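Local atomic coordinates of 3-deoxy-D-manno-octulosonate 8-phosphate phosphatase KdsC (Xanthomonas campestris pv. campestris, PDB entry 4NAV), a protein that probably hydrolyses 3-deoxy-D-manno-octulosonate 8-phosphate to the sugar acid KDO and inorganic phosphate, a magnesium-dependent step of lipopolysaccharide biosynthesis. Residues L114-D119 with V133-A138; K93-A98 with L120-A125; V66-A71 with L84-Q89; D15-V20 with D164-A169. One frame throughout, in Å; residues are numbered along the deposited sequence.

In the fold
From the N terminus, helix 11-17 and the turn after it supply the first half of contact 4, which closes only when helix 158-169 returns, so the other three contacts all lie within its long loop. Contact 3 closes first, joining strands 65-70 and 87-90 at one side of the parallel sheet. Contact 2 then opens with the start of helix 95-105. Contact 1 opens at strand 113-116 before contact 2 closes at residues 120-125, and closes at 133-138, so the two cross. Lys95 of contact 2 reaches Ile69 of contact 3, Phe115 of contact 1 packs on Ala125 of contact 2, and Leu114 of contact 1 meets Val20 and Val166 of contact 4.

Contact 1. Residues L114-D119 with V133-A138; sequences LFMGDD and VAPANA
Phe115 meets Val133 through its backbone oxygen, while its flat ring packs elsewhere: Ala125 CB sits over one face, nearly above the centre, and Asp122 CB and Lys95 CD lie out at the edge. A CB on Gly117 would be crowded by Phe115 CE2, so glycine suits that place. Val133 and Met116 pair as a parallel bridge between the two segments: Val133 N donates to Phe115 O at 2.8 Å and Val133 O accepts from Gly117 N at 3.2 Å, one bond on each side of Met116. On the bridged face, Val133 CG1 is the touching branch, set between its own backbone N and carbonyl carbon (chi1 53°), and it packs 3.7 Å from Met116 CB and 4.0 Å from Leu114 CD2. The unbranched methionine runs on extended, bringing CE to 4.3 Å from Pro135 CB. Pro135 adds van der Waals contacts, CD lying 3.3 Å from Gly117 O and CG 4.1 Å from Asp118 CB. A type I turn, Pro135 to Ala138, then brings the small Ala138 against the backbone of Asp118, a predicted magnesium ligand lying beside Asp26. Strand 113-116 runs between strands 22-25 and 131-133; Val162 of helix 158-169 covers Leu114, Met116 and Val133, while Phe115 faces Ala125 and Leu126 of helix 123-126.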
loop_
_atom_site.group_PDB
_atom_site.type_symbol
_atom_site.label_atom_id
_atom_site.label_comp_id
_atom_site.label_asym_id
_atom_site.label_seq_id
_atom_site.Cartn_x
_atom_site.Cartn_y
_atom_site.Cartn_z
ATOM N N LEU A 114 -17.743 7.013 -22.531
ATOM C CA LEU A 114 -17.679 6.662 -21.136
ATOM C C LEU A 114 -16.568 7.454 -20.516
ATOM O O LEU A 114 -15.492 7.589 -21.126
ATOM C CB LEU A 114 -17.318 5.203 -20.982
ATOM C CG LEU A 114 -17.064 4.729 -19.542
ATOM C CD1 LEU A 114 -17.508 3.281 -19.441
ATOM C CD2 LEU A 114 -15.631 4.887 -19.071
ATOM N N PHE A 115 -16.786 7.975 -19.312
ATOM C CA PHE A 115 -15.734 8.704 -18.610
ATOM C C PHE A 115 -15.663 8.263 -17.183
ATOM O O PHE A 115 -16.686 8.212 -16.492
ATOM C CB PHE A 115 -15.976 10.211 -18.650
ATOM C CG PHE A 115 -14.766 11.022 -18.272
ATOM C CD1 PHE A 115 -13.988 11.638 -19.251
ATOM C CD2 PHE A 115 -14.399 11.148 -16.968
ATOM C CE1 PHE A 115 -12.876 12.370 -18.926
ATOM C CE2 PHE A 115 -13.269 11.861 -16.630
ATOM C CZ PHE A 115 -12.513 12.485 -17.608
ATOM N N MET A 116 -14.467 7.953 -16.717
ATOM C CA MET A 116 -14.286 7.549 -15.347
ATOM C C MET A 116 -13.366 8.520 -14.641
ATOM O O MET A 116 -12.233 8.731 -15.087
ATOM C CB MET A 116 -13.679 6.180 -15.304
ATOM C CG MET A 116 -13.592 5.600 -13.921
ATOM S SD MET A 116 -12.820 4.003 -14.042
ATOM C CE MET A 116 -13.289 3.296 -12.467
ATOM N N GLY A 117 -13.842 9.104 -13.543
ATOM C CA GLY A 117 -13.045 10.062 -12.773
ATOM C C GLY A 117 -13.394 10.001 -11.301
ATOM O O GLY A 117 -14.350 9.349 -10.927
ATOM N N ASP A 118 -12.621 10.698 -10.470
ATOM C CA ASP A 118 -12.784 10.600 -9.012
ATOM C C ASP A 118 -12.960 11.927 -8.270
ATOM O O ASP A 118 -13.347 11.908 -7.105
ATOM C CB ASP A 118 -11.578 9.877 -8.415
ATOM C CG ASP A 118 -10.299 10.681 -8.522
ATOM O OD1 ASP A 118 -9.926 11.113 -9.642
ATOM O OD2 ASP A 118 -9.665 10.887 -7.453
ATOM N N ASP A 119 -12.681 13.061 -8.920
ATOM C CA ASP A 119 -12.662 14.380 -8.239
ATOM C C ASP A 119 -13.083 15.543 -9.148
ATOM O O ASP A 119 -13.316 15.364 -10.338
ATOM C CB ASP A 119 -11.261 14.639 -7.633
ATOM C CG ASP A 119 -11.282 15.544 -6.404
ATOM O OD1 ASP A 119 -12.382 15.963 -5.956
ATOM O OD2 ASP A 119 -10.177 15.851 -5.872
ATOM N N VAL A 133 -18.710 7.183 -14.804
ATOM C CA VAL A 133 -18.541 6.163 -13.760
ATOM C C VAL A 133 -17.449 6.653 -12.771
ATOM O O VAL A 133 -16.525 7.384 -13.133
ATOM C CB VAL A 133 -18.248 4.763 -14.378
ATOM C CG1 VAL A 133 -17.071 4.803 -15.365
ATOM C CG2 VAL A 133 -17.999 3.741 -13.305
ATOM N N ALA A 134 -17.615 6.311 -11.504
ATOM C CA ALA A 134 -16.662 6.720 -10.458
ATOM C C ALA A 134 -16.258 5.541 -9.592
ATOM O O ALA A 134 -17.090 4.655 -9.309
ATOM C CB ALA A 134 -17.263 7.770 -9.585
ATOM N N PRO A 135 -14.979 5.488 -9.213
ATOM C CA PRO A 135 -14.554 4.402 -8.375
ATOM C C PRO A 135 -15.120 4.547 -6.950
ATOM O O PRO A 135 -15.709 5.587 -6.606
ATOM C CB PRO A 135 -13.052 4.530 -8.406
ATOM C CG PRO A 135 -12.795 5.977 -8.624
ATOM C CD PRO A 135 -13.887 6.424 -9.515
ATOM N N ALA A 136 -14.962 3.516 -6.134
ATOM C CA ALA A 136 -15.532 3.530 -4.773
ATOM C C ALA A 136 -14.884 4.596 -3.896
ATOM O O ALA A 136 -15.539 5.192 -3.069
ATOM C CB ALA A 136 -15.394 2.161 -4.124
ATOM N N ASN A 137 -13.594 4.845 -4.093
ATOM C CA ASN A 137 -12.885 5.894 -3.340
ATOM C C ASN A 137 -13.175 7.323 -3.793
ATOM O O ASN A 137 -12.506 8.242 -3.364
ATOM C CB ASN A 137 -11.358 5.666 -3.442
ATOM C CG ASN A 137 -10.893 5.593 -4.877
ATOM O OD1 ASN A 137 -11.246 4.638 -5.576
ATOM N ND2 ASN A 137 -10.124 6.599 -5.348
ATOM N N ALA A 138 -14.115 7.524 -4.711
ATOM C CA ALA A 138 -14.330 8.863 -5.314
ATOM C C ALA A 138 -14.744 9.902 -4.273
ATOM O O ALA A 138 -15.449 9.559 -3.314
ATOM C CB ALA A 138 -15.398 8.770 -6.372
#

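Contact 2. Residues K93-A98 with L120-A125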
loop_
_atom_site.group_PDB
_atom_site.type_symbol
_atom_site.label_atom_id
_atom_site.label_comp_id
_atom_site.label_asym_id
_atom_site.label_seq_id
_atom_site.Cartn_x
_atom_site.Cartn_y
_atom_site.Cartn_z
ATOM N N LYS A 93 -6.690 21.659 -19.394
ATOM C CA LYS A 93 -7.334 22.700 -18.587
ATOM C C LYS A 93 -8.812 22.331 -18.367
ATOM O O LYS A 93 -9.315 22.436 -17.249
ATOM C CB LYS A 93 -7.191 24.086 -19.256
ATOM N N ASN A 94 -9.486 21.869 -19.415
ATOM C CA ASN A 94 -10.881 21.430 -19.287
ATOM C C ASN A 94 -11.141 20.065 -19.929
ATOM O O ASN A 94 -10.972 19.894 -21.143
ATOM C CB ASN A 94 -11.843 22.469 -19.876
ATOM C CG ASN A 94 -13.288 22.015 -19.815
ATOM O OD1 ASN A 94 -13.659 21.052 -20.486
ATOM N ND2 ASN A 94 -14.101 22.673 -18.998
ATOM N N LYS A 95 -11.606 19.120 -19.121
ATOM C CA LYS A 95 -11.719 17.740 -19.571
ATOM C C LYS A 95 -12.892 17.544 -20.520
ATOM O O LYS A 95 -12.779 16.823 -21.507
ATOM C CB LYS A 95 -11.762 16.791 -18.386
ATOM C CG LYS A 95 -10.530 16.964 -17.506
ATOM C CD LYS A 95 -10.197 15.726 -16.701
ATOM C CE LYS A 95 -8.911 15.909 -15.925
ATOM N NZ LYS A 95 -8.445 14.655 -15.259
ATOM N N ARG A 96 -13.990 18.247 -20.267
ATOM C CA ARG A 96 -15.100 18.261 -21.226
ATOM C C ARG A 96 -14.608 18.595 -22.626
ATOM O O ARG A 96 -14.844 17.838 -23.549
ATOM C CB ARG A 96 -16.193 19.261 -20.811
ATOM C CG ARG A 96 -17.492 19.089 -21.576
ATOM C CD ARG A 96 -18.614 19.993 -21.058
ATOM N NE ARG A 96 -18.773 21.282 -21.722
ATOM C CZ ARG A 96 -18.170 22.407 -21.353
ATOM N NH1 ARG A 96 -17.324 22.430 -20.326
ATOM N NH2 ARG A 96 -18.402 23.519 -22.024
ATOM N N LEU A 97 -13.919 19.730 -22.776
ATOM C CA LEU A 97 -13.432 20.188 -24.089
ATOM C C LEU A 97 -12.515 19.143 -24.710
ATOM O O LEU A 97 -12.608 18.879 -25.902
ATOM C CB LEU A 97 -12.744 21.549 -23.997
ATOM N N ALA A 98 -11.666 18.510 -23.897
ATOM C CA ALA A 98 -10.797 17.455 -24.408
ATOM C C ALA A 98 -11.630 16.311 -24.971
ATOM O O ALA A 98 -11.424 15.885 -26.102
ATOM C CB ALA A 98 -9.882 16.955 -23.323
ATOM N N LEU A 120 -13.164 16.730 -8.568
ATOM C CA LEU A 120 -13.681 17.918 -9.221
ATOM C C LEU A 120 -13.215 18.187 -10.628
ATOM O O LEU A 120 -14.039 18.519 -11.480
ATOM C CB LEU A 120 -13.362 19.136 -8.378
ATOM C CG LEU A 120 -14.083 19.127 -7.028
ATOM C CD1 LEU A 120 -13.415 20.060 -6.040
ATOM C CD2 LEU A 120 -15.553 19.479 -7.219
ATOM N N PRO A 121 -11.908 18.059 -10.916
ATOM C CA PRO A 121 -11.549 18.372 -12.312
ATOM C C PRO A 121 -12.236 17.475 -13.381
ATOM O O PRO A 121 -12.347 17.894 -14.523
ATOM C CB PRO A 121 -10.021 18.224 -12.340
ATOM C CG PRO A 121 -9.603 18.240 -10.890
ATOM C CD PRO A 121 -10.743 17.591 -10.154
ATOM N N ASP A 122 -12.721 16.293 -12.987
ATOM C CA ASP A 122 -13.422 15.380 -13.890
ATOM C C ASP A 122 -14.909 15.725 -14.073
ATOM O O ASP A 122 -15.585 15.216 -14.970
ATOM C CB ASP A 122 -13.310 13.949 -13.391
ATOM C CG ASP A 122 -11.874 13.534 -13.099
ATOM O OD1 ASP A 122 -11.015 13.579 -13.999
ATOM O OD2 ASP A 122 -11.590 13.159 -11.936
ATOM N N LEU A 123 -15.414 16.620 -13.249
ATOM C CA LEU A 123 -16.840 16.832 -13.179
ATOM C C LEU A 123 -17.460 17.372 -14.471
ATOM O O LEU A 123 -18.559 16.969 -14.833
ATOM C CB LEU A 123 -17.162 17.739 -11.998
ATOM C CG LEU A 123 -18.304 17.466 -11.014
ATOM C CD1 LEU A 123 -19.124 18.701 -10.636
ATOM C CD2 LEU A 123 -19.177 16.363 -11.549
ATOM N N PRO A 124 -16.774 18.271 -15.177
ATOM C CA PRO A 124 -17.353 18.782 -16.407
ATOM C C PRO A 124 -17.640 17.688 -17.410
ATOM O O PRO A 124 -18.694 17.673 -18.057
ATOM C CB PRO A 124 -16.260 19.714 -16.933
ATOM C CG PRO A 124 -15.545 20.202 -15.712
ATOM C CD PRO A 124 -15.532 18.987 -14.825
ATOM N N ALA A 125 -16.717 16.748 -17.489
ATOM C CA ALA A 125 -16.849 15.594 -18.354
ATOM C C ALA A 125 -17.877 14.605 -17.805
ATOM O O ALA A 125 -18.737 14.104 -18.543
ATOM C CB ALA A 125 -15.503 14.916 -18.505
#
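Lys95 and Asp122 form the close-knit, buried part of this contact. The lysine chain starts beside its backbone N (chi1 -57°) and stretches out past Pro121 O, with CG 3.6 Å from that oxygen, until NZ forms a salt bridge with Asp122 OD1 at 3.1 Å. The length and extended shape of lysine suit this path. Its strongest partner is Asp26, whose OD1 forms a salt bridge with NZ, and Ile69 O takes a hydrogen bond from it. Asp122 in turn uses OD2 to accept from the backbone N atoms of Asp118 and Asp119, which fixes its carboxylate. The small Ala125 puts CB 4.2 Å from Lys95 CB.

The other side is less buried: Arg96, Asn94 and Pro121 are partly exposed, and Arg96 and Pro124 also meet a second subunit. Arg96 touches through its aliphatic part, CB lying 3.9 Å from Pro124 CB. Asn94 caps helix 95-105, its OD1 accepting from Leu97 N at 2.7 Å, while ND2 binds Ala182 O of the second subunit. The arrangement fits the HAD phosphatase active site, in which the lysine of the third motif meets the acidic GDDxxD segment of the fourth, here Gly117 to Asp122.

Contact 3. Residues V66-A71 with L84-Q89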
loop_
_atom_site.group_PDB
_atom_site.type_symbol
_atom_site.label_atom_id
_atom_site.label_comp_id
_atom_site.label_asym_id
_atom_site.label_seq_id
_atom_site.Cartn_x
_atom_site.Cartn_y
_atom_site.Cartn_z
ATOM N N VAL A 66 -9.500 4.026 -26.398
ATOM C CA VAL A 66 -9.221 4.335 -25.006
ATOM C C VAL A 66 -8.304 5.547 -24.869
ATOM O O VAL A 66 -7.323 5.691 -25.584
ATOM C CB VAL A 66 -8.594 3.143 -24.307
ATOM C CG1 VAL A 66 -8.271 3.487 -22.860
ATOM C CG2 VAL A 66 -9.556 1.956 -24.378
ATOM N N ALA A 67 -8.655 6.438 -23.959
ATOM C CA ALA A 67 -7.896 7.653 -23.774
ATOM C C ALA A 67 -7.696 7.921 -22.301
ATOM O O ALA A 67 -8.598 7.690 -21.499
ATOM C CB ALA A 67 -8.619 8.814 -24.402
ATOM N N LEU A 68 -6.502 8.361 -21.944
ATOM C CA LEU A 68 -6.213 8.819 -20.581
ATOM C C LEU A 68 -6.189 10.331 -20.606
ATOM O O LEU A 68 -5.680 10.917 -21.557
ATOM C CB LEU A 68 -4.856 8.319 -20.120
ATOM C CG LEU A 68 -4.581 6.838 -20.318
ATOM C CD1 LEU A 68 -3.241 6.469 -19.706
ATOM C CD2 LEU A 68 -5.688 5.996 -19.719
ATOM N N ILE A 69 -6.774 10.956 -19.593
ATOM C CA ILE A 69 -6.910 12.406 -19.581
ATOM C C ILE A 69 -6.562 12.933 -18.212
ATOM O O ILE A 69 -7.235 12.635 -17.231
ATOM C CB ILE A 69 -8.320 12.845 -19.989
ATOM C CG1 ILE A 69 -8.714 12.136 -21.304
ATOM C CG2 ILE A 69 -8.378 14.357 -20.124
ATOM C CD1 ILE A 69 -9.898 12.721 -22.039
ATOM N N THR A 70 -5.480 13.697 -18.164
ATOM C CA THR A 70 -4.943 14.224 -16.926
ATOM C C THR A 70 -4.649 15.721 -17.080
ATOM O O THR A 70 -4.243 16.191 -18.156
ATOM C CB THR A 70 -3.656 13.476 -16.507
ATOM O OG1 THR A 70 -2.920 14.263 -15.564
ATOM C CG2 THR A 70 -2.752 13.195 -17.707
ATOM N N ALA A 71 -4.873 16.461 -16.002
ATOM C CA ALA A 71 -4.500 17.871 -15.927
ATOM C C ALA A 71 -2.989 18.028 -15.682
ATOM O O ALA A 71 -2.389 19.015 -16.112
ATOM C CB ALA A 71 -5.288 18.564 -14.829
ATOM N N LEU A 84 0.535 0.315 -23.015
ATOM C CA LEU A 84 -0.730 -0.373 -23.259
ATOM C C LEU A 84 -1.318 -0.090 -24.653
ATOM O O LEU A 84 -2.330 -0.709 -25.028
ATOM C CB LEU A 84 -1.769 -0.001 -22.173
ATOM C CG LEU A 84 -1.361 -0.273 -20.720
ATOM C CD1 LEU A 84 -2.327 0.393 -19.752
ATOM C CD2 LEU A 84 -1.259 -1.765 -20.439
ATOM N N GLY A 85 -0.716 0.859 -25.385
ATOM C CA GLY A 85 -1.200 1.261 -26.705
ATOM C C GLY A 85 -2.491 2.067 -26.657
ATOM O O GLY A 85 -3.456 1.745 -27.361
ATOM N N LEU A 86 -2.522 3.113 -25.827
ATOM C CA LEU A 86 -3.690 3.987 -25.711
ATOM C C LEU A 86 -3.340 5.455 -25.951
ATOM O O LEU A 86 -2.209 5.876 -25.726
ATOM C CB LEU A 86 -4.341 3.896 -24.329
ATOM C CG LEU A 86 -4.595 2.639 -23.492
ATOM C CD1 LEU A 86 -4.151 1.289 -24.034
ATOM C CD2 LEU A 86 -3.968 2.854 -22.148
ATOM N N HIS A 87 -4.319 6.235 -26.408
ATOM C CA HIS A 87 -4.164 7.683 -26.535
ATOM C C HIS A 87 -4.048 8.309 -25.178
ATOM O O HIS A 87 -4.703 7.862 -24.243
ATOM C CB HIS A 87 -5.428 8.334 -27.099
ATOM C CG HIS A 87 -5.181 9.553 -27.933
ATOM N ND1 HIS A 87 -5.122 10.817 -27.388
ATOM C CD2 HIS A 87 -5.021 9.711 -29.268
ATOM C CE1 HIS A 87 -4.912 11.701 -28.347
ATOM N NE2 HIS A 87 -4.845 11.055 -29.500
ATOM N N VAL A 88 -3.315 9.421 -25.131
ATOM C CA VAL A 88 -3.130 10.204 -23.922
ATOM C C VAL A 88 -3.234 11.689 -24.259
ATOM O O VAL A 88 -2.803 12.122 -25.318
ATOM C CB VAL A 88 -1.761 9.929 -23.299
ATOM C CG1 VAL A 88 -1.678 10.549 -21.925
ATOM C CG2 VAL A 88 -1.507 8.435 -23.224
ATOM N N GLN A 89 -3.846 12.455 -23.361
ATOM C CA GLN A 89 -3.917 13.907 -23.484
ATOM C C GLN A 89 -3.569 14.479 -22.132
ATOM O O GLN A 89 -4.196 14.190 -21.119
ATOM C CB GLN A 89 -5.290 14.389 -23.964
ATOM C CG GLN A 89 -5.424 14.378 -25.479
ATOM C CD GLN A 89 -6.728 14.981 -25.966
ATOM O OE1 GLN A 89 -7.715 15.063 -25.226
ATOM N NE2 GLN A 89 -6.749 15.386 -27.228
#
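Val66, Leu68 and Leu86 meet across a beta-alpha-beta unit in which helix 75-84 connects parallel strands 65-70 and 87-90, the latter outermost in the sheet of this chain. The strand segments run 19° apart, with Ala67, Leu68 and Ile69 opposite His87, Val88 and Gln89.

Apolar contacts gather where segment 84-89 enters the sheet. After Gly85, whose positive phi ends the helix in a Schellman motif, Leu86 lies alongside Val66, both side chains pointing the same way. Val66 CG1, anti to its backbone N (chi1 179°), is the branch that meets Leu86 CG, at 3.8 Å. Leu68 CD2 adds a looser contact to Leu86 CD2 at 4.3 Å. Beta-branched valine suits the strand, and Val88 CG1 packs 4.3 Å from Leu68 CB. On the face of Ala67 and Ile69, Gln89 reaches Ala98 and Leu102 of helix 95-105.

Backbone hydrogen bonds supply the rest of the adhesion. His87 N to Val66 O is weak, but Leu68 N to His87 O and Gln89 N to Leu68 O are 3.0 Å each. The Thr70 side chain lies about 5 Å from those of the predicted active-site residues Asp26 and Asp28. There the last bond between the segments runs from Thr70 N to Gln89 O, 3.3 Å and almost straight, 171° at the hydrogen.

Contact 4. Residues D15-V20 with D164-A169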
loop_
_atom_site.group_PDB
_atom_site.type_symbol
_atom_site.label_atom_id
_atom_site.label_comp_id
_atom_site.label_asym_id
_atom_site.label_seq_id
_atom_site.Cartn_x
_atom_site.Cartn_y
_atom_site.Cartn_z
ATOM N N ASP A 15 -27.348 -0.899 -21.340
ATOM C CA ASP A 15 -27.618 -0.391 -22.675
ATOM C C ASP A 15 -26.649 0.726 -23.080
ATOM O O ASP A 15 -26.302 0.822 -24.244
ATOM C CB ASP A 15 -29.054 0.123 -22.802
ATOM C CG ASP A 15 -30.074 -0.970 -22.608
ATOM O OD1 ASP A 15 -29.790 -2.148 -22.919
ATOM O OD2 ASP A 15 -31.154 -0.658 -22.069
ATOM N N ARG A 16 -26.230 1.564 -22.132
ATOM C CA ARG A 16 -25.305 2.629 -22.460
ATOM C C ARG A 16 -23.938 2.051 -22.660
ATOM O O ARG A 16 -23.230 2.448 -23.582
ATOM C CB ARG A 16 -25.255 3.679 -21.381
ATOM C CG ARG A 16 -26.540 4.462 -21.280
ATOM C CD ARG A 16 -26.407 5.606 -20.298
ATOM N NE ARG A 16 -27.675 5.702 -19.609
ATOM C CZ ARG A 16 -27.852 5.591 -18.297
ATOM N NH1 ARG A 16 -26.812 5.497 -17.461
ATOM N NH2 ARG A 16 -29.086 5.625 -17.809
ATOM N N ALA A 17 -23.590 1.068 -21.831
ATOM C CA ALA A 17 -22.291 0.432 -21.917
ATOM C C ALA A 17 -22.123 -0.294 -23.252
ATOM O O ALA A 17 -21.020 -0.353 -23.795
ATOM C CB ALA A 17 -22.104 -0.535 -20.764
ATOM N N ALA A 18 -23.218 -0.843 -23.762
ATOM C CA ALA A 18 -23.236 -1.515 -25.066
ATOM C C ALA A 18 -22.904 -0.607 -26.242
ATOM O O ALA A 18 -22.500 -1.100 -27.290
ATOM C CB ALA A 18 -24.589 -2.181 -25.318
ATOM N N ARG A 19 -23.111 0.691 -26.109
ATOM C CA ARG A 19 -22.861 1.587 -27.232
ATOM C C ARG A 19 -21.617 2.451 -27.052
ATOM O O ARG A 19 -21.383 3.371 -27.801
ATOM C CB ARG A 19 -24.111 2.411 -27.571
ATOM C CG ARG A 19 -24.614 3.382 -26.536
ATOM C CD ARG A 19 -25.898 4.032 -27.080
ATOM N NE ARG A 19 -26.873 4.531 -26.114
ATOM C CZ ARG A 19 -26.708 5.507 -25.211
ATOM N NH1 ARG A 19 -25.535 6.113 -25.022
ATOM N NH2 ARG A 19 -27.746 5.845 -24.451
ATOM N N VAL A 20 -20.826 2.129 -26.038
ATOM C CA VAL A 20 -19.610 2.841 -25.766
ATOM C C VAL A 20 -18.564 2.557 -26.833
ATOM O O VAL A 20 -18.158 1.435 -27.019
ATOM C CB VAL A 20 -19.037 2.435 -24.393
ATOM C CG1 VAL A 20 -17.582 2.883 -24.242
ATOM C CG2 VAL A 20 -19.907 2.990 -23.287
ATOM N N ASP A 164 -14.667 -4.737 -17.742
ATOM C CA ASP A 164 -15.427 -5.984 -17.784
ATOM C C ASP A 164 -16.913 -5.772 -18.101
ATOM O O ASP A 164 -17.485 -6.480 -18.940
ATOM C CB ASP A 164 -15.285 -6.711 -16.476
ATOM C CG ASP A 164 -13.870 -7.202 -16.223
ATOM O OD1 ASP A 164 -13.055 -7.261 -17.174
ATOM O OD2 ASP A 164 -13.586 -7.586 -15.067
ATOM N N VAL A 165 -17.508 -4.727 -17.532
ATOM C CA VAL A 165 -18.899 -4.410 -17.814
ATOM C C VAL A 165 -19.124 -4.101 -19.292
ATOM O O VAL A 165 -20.011 -4.676 -19.954
ATOM C CB VAL A 165 -19.360 -3.212 -16.977
ATOM C CG1 VAL A 165 -20.633 -2.598 -17.550
ATOM C CG2 VAL A 165 -19.539 -3.639 -15.519
ATOM N N VAL A 166 -18.263 -3.227 -19.819
ATOM C CA VAL A 166 -18.403 -2.765 -21.178
ATOM C C VAL A 166 -18.236 -3.933 -22.142
ATOM O O VAL A 166 -19.083 -4.177 -23.016
ATOM C CB VAL A 166 -17.396 -1.659 -21.463
ATOM C CG1 VAL A 166 -17.385 -1.300 -22.950
ATOM C CG2 VAL A 166 -17.766 -0.426 -20.684
ATOM N N LEU A 167 -17.151 -4.671 -21.957
ATOM C CA LEU A 167 -16.910 -5.863 -22.745
ATOM C C LEU A 167 -18.094 -6.860 -22.642
ATOM O O LEU A 167 -18.586 -7.342 -23.662
ATOM C CB LEU A 167 -15.620 -6.507 -22.299
ATOM C CG LEU A 167 -14.359 -5.665 -22.606
ATOM C CD1 LEU A 167 -13.139 -6.220 -21.907
ATOM C CD2 LEU A 167 -14.120 -5.642 -24.112
ATOM N N ALA A 168 -18.621 -7.079 -21.431
ATOM C CA ALA A 168 -19.748 -7.998 -21.296
ATOM C C ALA A 168 -20.975 -7.471 -22.065
ATOM O O ALA A 168 -21.655 -8.216 -22.741
ATOM C CB ALA A 168 -20.102 -8.186 -19.833
ATOM N N ALA A 169 -21.231 -6.164 -21.968
ATOM C CA ALA A 169 -22.378 -5.579 -22.614
ATOM C C ALA A 169 -22.248 -5.652 -24.115
ATOM O O ALA A 169 -23.251 -5.590 -24.832
ATOM C CB ALA A 169 -22.588 -4.132 -22.183
#
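Ala17 and Ala18 pack against Val165, Val166 and Ala169 where the last part of the N-terminal helix 11-17 and the turn that follows meet the last turns of helix 158-169. The contact lies beside the parallel sheet of the HAD-type fold, away from the predicted metal and substrate sites.

Apolar contacts hold the two segments together, and no hydrogen bond crosses between them. Ala17 points toward the partner helix, and its CB meets Ala169 CB at 3.9 Å and Val165 CG1 at 4.1 Å. Ala18 follows at the margin, its CB 4.2 Å from Ala169 CB. The short side chains of Ala18 and Ala169 let the backbones come close, with Ala18 CA 4.8 Å from Ala169 CA. The branched Val166 uses both methyls: CG1, anti to its backbone N (chi1 172°), faces the turn and comes 4.3 Å from Val20 CB, while CG2 comes 4.3 Å from Ala17 CB. Val20 and Val166 also rest on Leu114 of strand 113-116, and Ala17 and Val20 on Leu131, so the valines link this helix pair to the sheet.

Polar bonds lie at the border of the apolar contact. A type I turn spans Ala17 to Val20, and Gln170, just past the second segment, donates from NE2 to both Ala17 O and Val20 O, tying the turn down.

Side chains also pack on main-chain atoms: Val166 CG1 lies against Ala17 O and Ala18 CB against Ala169 O, while Ala169 CB sits 3.7 Å from Ala18 N.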